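Local coordinates for hypothetical protein AF2331 (Archaeoglobus fulgidus, PDB 2FDO) that is of unknown function but forms an unusual interdigitated dimer with a new type of alpha + beta fold, at residues Val28-Lys39 against Tyr50-Ile61. Numbering follows the deposited sequence.
Sequences VVSSDVTDFCKK and YCFAEFAFPADI
Thr-34 and Glu-54 bond twice across this antiparallel hairpin: Thr-34 N donates to Glu-54 O at 2.8 Å, and Thr-34 OG1 reaches Glu-54 OE1 at 2.5 Å, meeting the carboxylate on its anti side and 31° out of its plane. A chi1 of 55° places OG1 between the backbone N and the carbonyl carbon and leaves CG2 against Ala-56 CB. Around this pair the register slips by one residue between Val-33 and Asp-35, a beta bulge; beyond it, regular backbone bonds link Asp-35, Cys-37 and Lys-39 to Glu-54, Phe-52 and Tyr-50. Where strand 28-30 diverges, Ser-30 OG donates to Ala-56 O (2.7 Å) and accepts from Asp-32 N (3.0 Å), closing an ST turn; an alanine here is likely to leave Ala-56 O without this donor and Asp-32 N without this acceptor, setting the turn free to shift. Asp-32 OD2 turns to His-2 of the second subunit. Farther out, the extended Lys-39 chain crosses the Phe-52 ring, CE 4.0 Å from its centroid and NZ in cation-pi range, while Cys-37 O lies at the ring edge. On the sheet face bearing Phe-36, that ring turns its edge to Ala-53 CB (CD1 at 3.8 Å), and Val-33 CG2 packs on Phe-55 CE2. Strand 50-58 also pairs with a strand of the second subunit, so hairpin and dimer share one sheet, in which the hydroxyls of Ser-30 and Thr-34 supplement the backbone bonds where the register slips and the strand diverges.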
loop_
_atom_site.group_PDB
_atom_site.type_symbol
_atom_site.label_atom_id
_atom_site.label_comp_id
_atom_site.label_asym_id
_atom_site.label_seq_id
_atom_site.Cartn_x
_atom_site.Cartn_y
_atom_site.Cartn_z
ATOM N N VAL A 28 9.917 2.021 0.444
ATOM C CA VAL A 28 9.482 2.092 1.809
ATOM C C VAL A 28 8.174 1.291 1.898
ATOM O O VAL A 28 7.233 1.500 1.097
ATOM C CB VAL A 28 9.203 3.521 2.185
ATOM C CG1 VAL A 28 8.487 3.606 3.550
ATOM C CG2 VAL A 28 10.498 4.360 2.135
ATOM N N VAL A 29 8.163 0.337 2.832
ATOM C CA VAL A 29 7.070 -0.608 3.001
ATOM C C VAL A 29 6.500 -0.367 4.389
ATOM O O VAL A 29 7.242 -0.312 5.342
ATOM C CB VAL A 29 7.542 -2.051 2.897
ATOM C CG1 VAL A 29 6.370 -3.017 3.171
ATOM C CG2 VAL A 29 8.152 -2.318 1.510
ATOM N N SER A 30 5.188 -0.224 4.511
ATOM C CA SER A 30 4.610 -0.118 5.820
ATOM C C SER A 30 3.515 -1.165 5.934
ATOM O O SER A 30 2.645 -1.272 5.086
ATOM C CB SER A 30 4.001 1.250 5.995
ATOM O OG SER A 30 2.983 1.221 7.019
ATOM N N SER A 31 3.537 -1.932 7.002
ATOM C CA SER A 31 2.402 -2.774 7.317
ATOM C C SER A 31 1.645 -2.171 8.510
ATOM O O SER A 31 0.853 -2.843 9.121
ATOM C CB SER A 31 2.884 -4.182 7.600
ATOM O OG SER A 31 3.815 -4.176 8.686
ATOM N N ASP A 32 1.852 -0.887 8.809
ATOM C CA ASP A 32 1.262 -0.235 9.997
ATOM C C ASP A 32 -0.133 0.310 9.657
ATOM O O ASP A 32 -0.307 1.503 9.354
ATOM C CB ASP A 32 2.218 0.870 10.491
ATOM C CG ASP A 32 1.928 1.340 11.891
ATOM O OD1 ASP A 32 1.054 0.763 12.582
ATOM O OD2 ASP A 32 2.613 2.288 12.366
ATOM N N VAL A 33 -1.132 -0.559 9.670
ATOM C CA VAL A 33 -2.479 -0.136 9.318
ATOM C C VAL A 33 -3.104 0.593 10.487
ATOM O O VAL A 33 -3.313 -0.013 11.528
ATOM C CB VAL A 33 -3.373 -1.298 8.969
ATOM C CG1 VAL A 33 -4.799 -0.798 8.622
ATOM C CG2 VAL A 33 -2.791 -2.059 7.811
ATOM N N THR A 34 -3.386 1.880 10.347
ATOM C CA THR A 34 -3.917 2.632 11.469
ATOM C C THR A 34 -5.442 2.709 11.474
ATOM O O THR A 34 -6.022 3.177 12.431
ATOM C CB THR A 34 -3.326 4.075 11.513
ATOM O OG1 THR A 34 -3.562 4.730 10.256
ATOM C CG2 THR A 34 -1.844 4.024 11.782
ATOM N N ASP A 35 -6.086 2.288 10.383
ATOM C CA ASP A 35 -7.539 2.257 10.295
ATOM C C ASP A 35 -7.908 1.489 9.084
ATOM O O ASP A 35 -7.147 1.440 8.135
ATOM C CB ASP A 35 -8.130 3.639 10.147
ATOM C CG ASP A 35 -9.577 3.714 10.681
ATOM O OD1 ASP A 35 -10.280 2.648 10.857
ATOM O OD2 ASP A 35 -9.997 4.868 10.999
ATOM N N PHE A 36 -9.075 0.872 9.115
ATOM C CA PHE A 36 -9.603 0.124 7.999
ATOM C C PHE A 36 -11.115 0.045 8.153
ATOM O O PHE A 36 -11.597 -0.228 9.227
ATOM C CB PHE A 36 -9.026 -1.269 7.994
ATOM C CG PHE A 36 -9.621 -2.154 6.938
ATOM C CD1 PHE A 36 -8.988 -2.309 5.712
ATOM C CD2 PHE A 36 -10.834 -2.806 7.163
ATOM C CE1 PHE A 36 -9.550 -3.092 4.731
ATOM C CE2 PHE A 36 -11.406 -3.582 6.204
ATOM C CZ PHE A 36 -10.767 -3.729 4.973
ATOM N N CYS A 37 -11.859 0.266 7.073
ATOM C CA CYS A 37 -13.316 0.255 7.101
ATOM C C CYS A 37 -13.834 0.248 5.676
ATOM O O CYS A 37 -13.053 0.339 4.741
ATOM C CB CYS A 37 -13.851 1.513 7.776
ATOM S SG CYS A 37 -13.451 2.964 6.782
ATOM N N LYS A 38 -15.158 0.188 5.539
ATOM C CA LYS A 38 -15.855 0.202 4.256
ATOM C C LYS A 38 -16.802 1.367 4.248
ATOM O O LYS A 38 -17.341 1.736 5.271
ATOM C CB LYS A 38 -16.696 -1.066 4.048
ATOM C CG LYS A 38 -15.889 -2.315 4.005
ATOM C CD LYS A 38 -16.417 -3.254 2.979
ATOM C CE LYS A 38 -17.365 -4.240 3.586
ATOM N NZ LYS A 38 -17.364 -5.460 2.717
ATOM N N LYS A 39 -16.988 1.969 3.083
ATOM C CA LYS A 39 -17.936 3.071 2.952
ATOM C C LYS A 39 -18.614 2.907 1.630
ATOM O O LYS A 39 -18.041 2.292 0.696
ATOM C CB LYS A 39 -17.226 4.420 2.928
ATOM C CG LYS A 39 -16.380 4.713 4.115
ATOM C CD LYS A 39 -15.761 6.058 3.929
ATOM C CE LYS A 39 -14.546 6.218 4.743
ATOM N NZ LYS A 39 -14.014 7.555 4.370
ATOM N N TYR A 50 -16.501 0.523 -1.012
ATOM C CA TYR A 50 -15.063 0.521 -1.080
ATOM C C TYR A 50 -14.483 0.212 0.290
ATOM O O TYR A 50 -15.100 0.523 1.321
ATOM C CB TYR A 50 -14.536 1.844 -1.666
ATOM C CG TYR A 50 -14.943 2.029 -3.109
ATOM C CD1 TYR A 50 -16.140 2.672 -3.431
ATOM C CD2 TYR A 50 -14.157 1.521 -4.164
ATOM C CE1 TYR A 50 -16.543 2.835 -4.746
ATOM C CE2 TYR A 50 -14.551 1.656 -5.492
ATOM C CZ TYR A 50 -15.746 2.311 -5.776
ATOM O OH TYR A 50 -16.170 2.490 -7.081
ATOM N N CYS A 51 -13.318 -0.440 0.305
ATOM C CA CYS A 51 -12.567 -0.592 1.532
ATOM C C CYS A 51 -11.531 0.489 1.579
ATOM O O CYS A 51 -10.969 0.871 0.554
ATOM C CB CYS A 51 -11.823 -1.908 1.602
ATOM S SG CYS A 51 -12.717 -3.379 1.100
ATOM N N PHE A 52 -11.259 0.943 2.794
ATOM C CA PHE A 52 -10.346 2.023 3.013
ATOM C C PHE A 52 -9.319 1.525 3.988
ATOM O O PHE A 52 -9.640 1.051 5.079
ATOM C CB PHE A 52 -11.131 3.225 3.542
ATOM C CG PHE A 52 -12.088 3.813 2.511
ATOM C CD1 PHE A 52 -13.342 3.213 2.253
ATOM C CD2 PHE A 52 -11.725 4.945 1.763
ATOM C CE1 PHE A 52 -14.223 3.760 1.274
ATOM C CE2 PHE A 52 -12.615 5.484 0.754
ATOM C CZ PHE A 52 -13.873 4.875 0.540
ATOM N N ALA A 53 -8.064 1.588 3.581
ATOM C CA ALA A 53 -7.004 1.085 4.437
ATOM C C ALA A 53 -5.973 2.203 4.540
ATOM O O ALA A 53 -5.541 2.759 3.522
ATOM C CB ALA A 53 -6.406 -0.135 3.861
ATOM N N GLU A 54 -5.631 2.542 5.773
ATOM C CA GLU A 54 -4.791 3.661 6.047
ATOM C C GLU A 54 -3.523 3.130 6.691
ATOM O O GLU A 54 -3.600 2.293 7.601
ATOM C CB GLU A 54 -5.493 4.635 7.030
ATOM C CG GLU A 54 -4.582 5.813 7.421
ATOM C CD GLU A 54 -5.222 6.726 8.455
ATOM O OE1 GLU A 54 -5.406 6.306 9.645
ATOM O OE2 GLU A 54 -5.544 7.883 8.052
ATOM N N PHE A 55 -2.387 3.663 6.269
ATOM C CA PHE A 55 -1.099 3.191 6.710
ATOM C C PHE A 55 -0.339 4.379 7.144
ATOM O O PHE A 55 -0.506 5.462 6.551
ATOM C CB PHE A 55 -0.272 2.501 5.572
ATOM C CG PHE A 55 -0.969 1.334 4.929
ATOM C CD1 PHE A 55 -1.892 1.539 3.923
ATOM C CD2 PHE A 55 -0.707 0.037 5.337
ATOM C CE1 PHE A 55 -2.537 0.450 3.315
ATOM C CE2 PHE A 55 -1.344 -1.036 4.736
ATOM C CZ PHE A 55 -2.236 -0.828 3.704
ATOM N N ALA A 56 0.499 4.134 8.156
ATOM C CA ALA A 56 1.389 5.086 8.788
ATOM C C ALA A 56 2.816 4.753 8.436
ATOM O O ALA A 56 3.194 3.579 8.293
ATOM C CB ALA A 56 1.257 4.996 10.283
ATOM N N PHE A 57 3.647 5.767 8.353
ATOM C CA PHE A 57 5.067 5.487 8.250
ATOM C C PHE A 57 5.920 6.743 8.603
ATOM O O PHE A 57 5.514 7.897 8.354
ATOM C CB PHE A 57 5.419 4.804 6.905
ATOM C CG PHE A 57 4.957 5.562 5.714
ATOM C CD1 PHE A 57 5.777 6.535 5.147
ATOM C CD2 PHE A 57 3.685 5.316 5.176
ATOM C CE1 PHE A 57 5.342 7.284 4.057
ATOM C CE2 PHE A 57 3.225 6.035 4.087
ATOM C CZ PHE A 57 4.056 7.042 3.527
ATOM N N PRO A 58 7.063 6.517 9.265
ATOM C CA PRO A 58 7.724 7.700 9.835
ATOM C C PRO A 58 8.188 8.635 8.732
ATOM O O PRO A 58 8.579 8.184 7.659
ATOM C CB PRO A 58 8.887 7.120 10.628
ATOM C CG PRO A 58 9.090 5.773 10.133
ATOM C CD PRO A 58 7.781 5.264 9.566
ATOM N N ALA A 59 8.077 9.928 8.982
ATOM C CA ALA A 59 8.506 10.943 8.032
ATOM C C ALA A 59 10.011 11.156 8.037
ATOM O O ALA A 59 10.534 11.683 7.085
ATOM C CB ALA A 59 7.801 12.283 8.317
ATOM N N ASP A 60 10.682 10.767 9.127
ATOM C CA ASP A 60 12.124 11.058 9.404
ATOM C C ASP A 60 13.071 10.369 8.398
ATOM O O ASP A 60 14.294 10.624 8.407
ATOM C CB ASP A 60 12.503 10.576 10.804
ATOM C CG ASP A 60 12.455 9.033 10.911
ATOM N N ILE A 61 12.516 9.476 7.565
ATOM C CA ILE A 61 13.307 8.758 6.568
ATOM C C ILE A 61 13.379 9.546 5.267
ATOM O O ILE A 61 14.243 9.308 4.434
ATOM C CB ILE A 61 12.846 7.306 6.377
ATOM C CG1 ILE A 61 11.458 7.197 5.756
ATOM C CG2 ILE A 61 12.891 6.559 7.704
ATOM C CD1 ILE A 61 10.813 5.850 5.996
#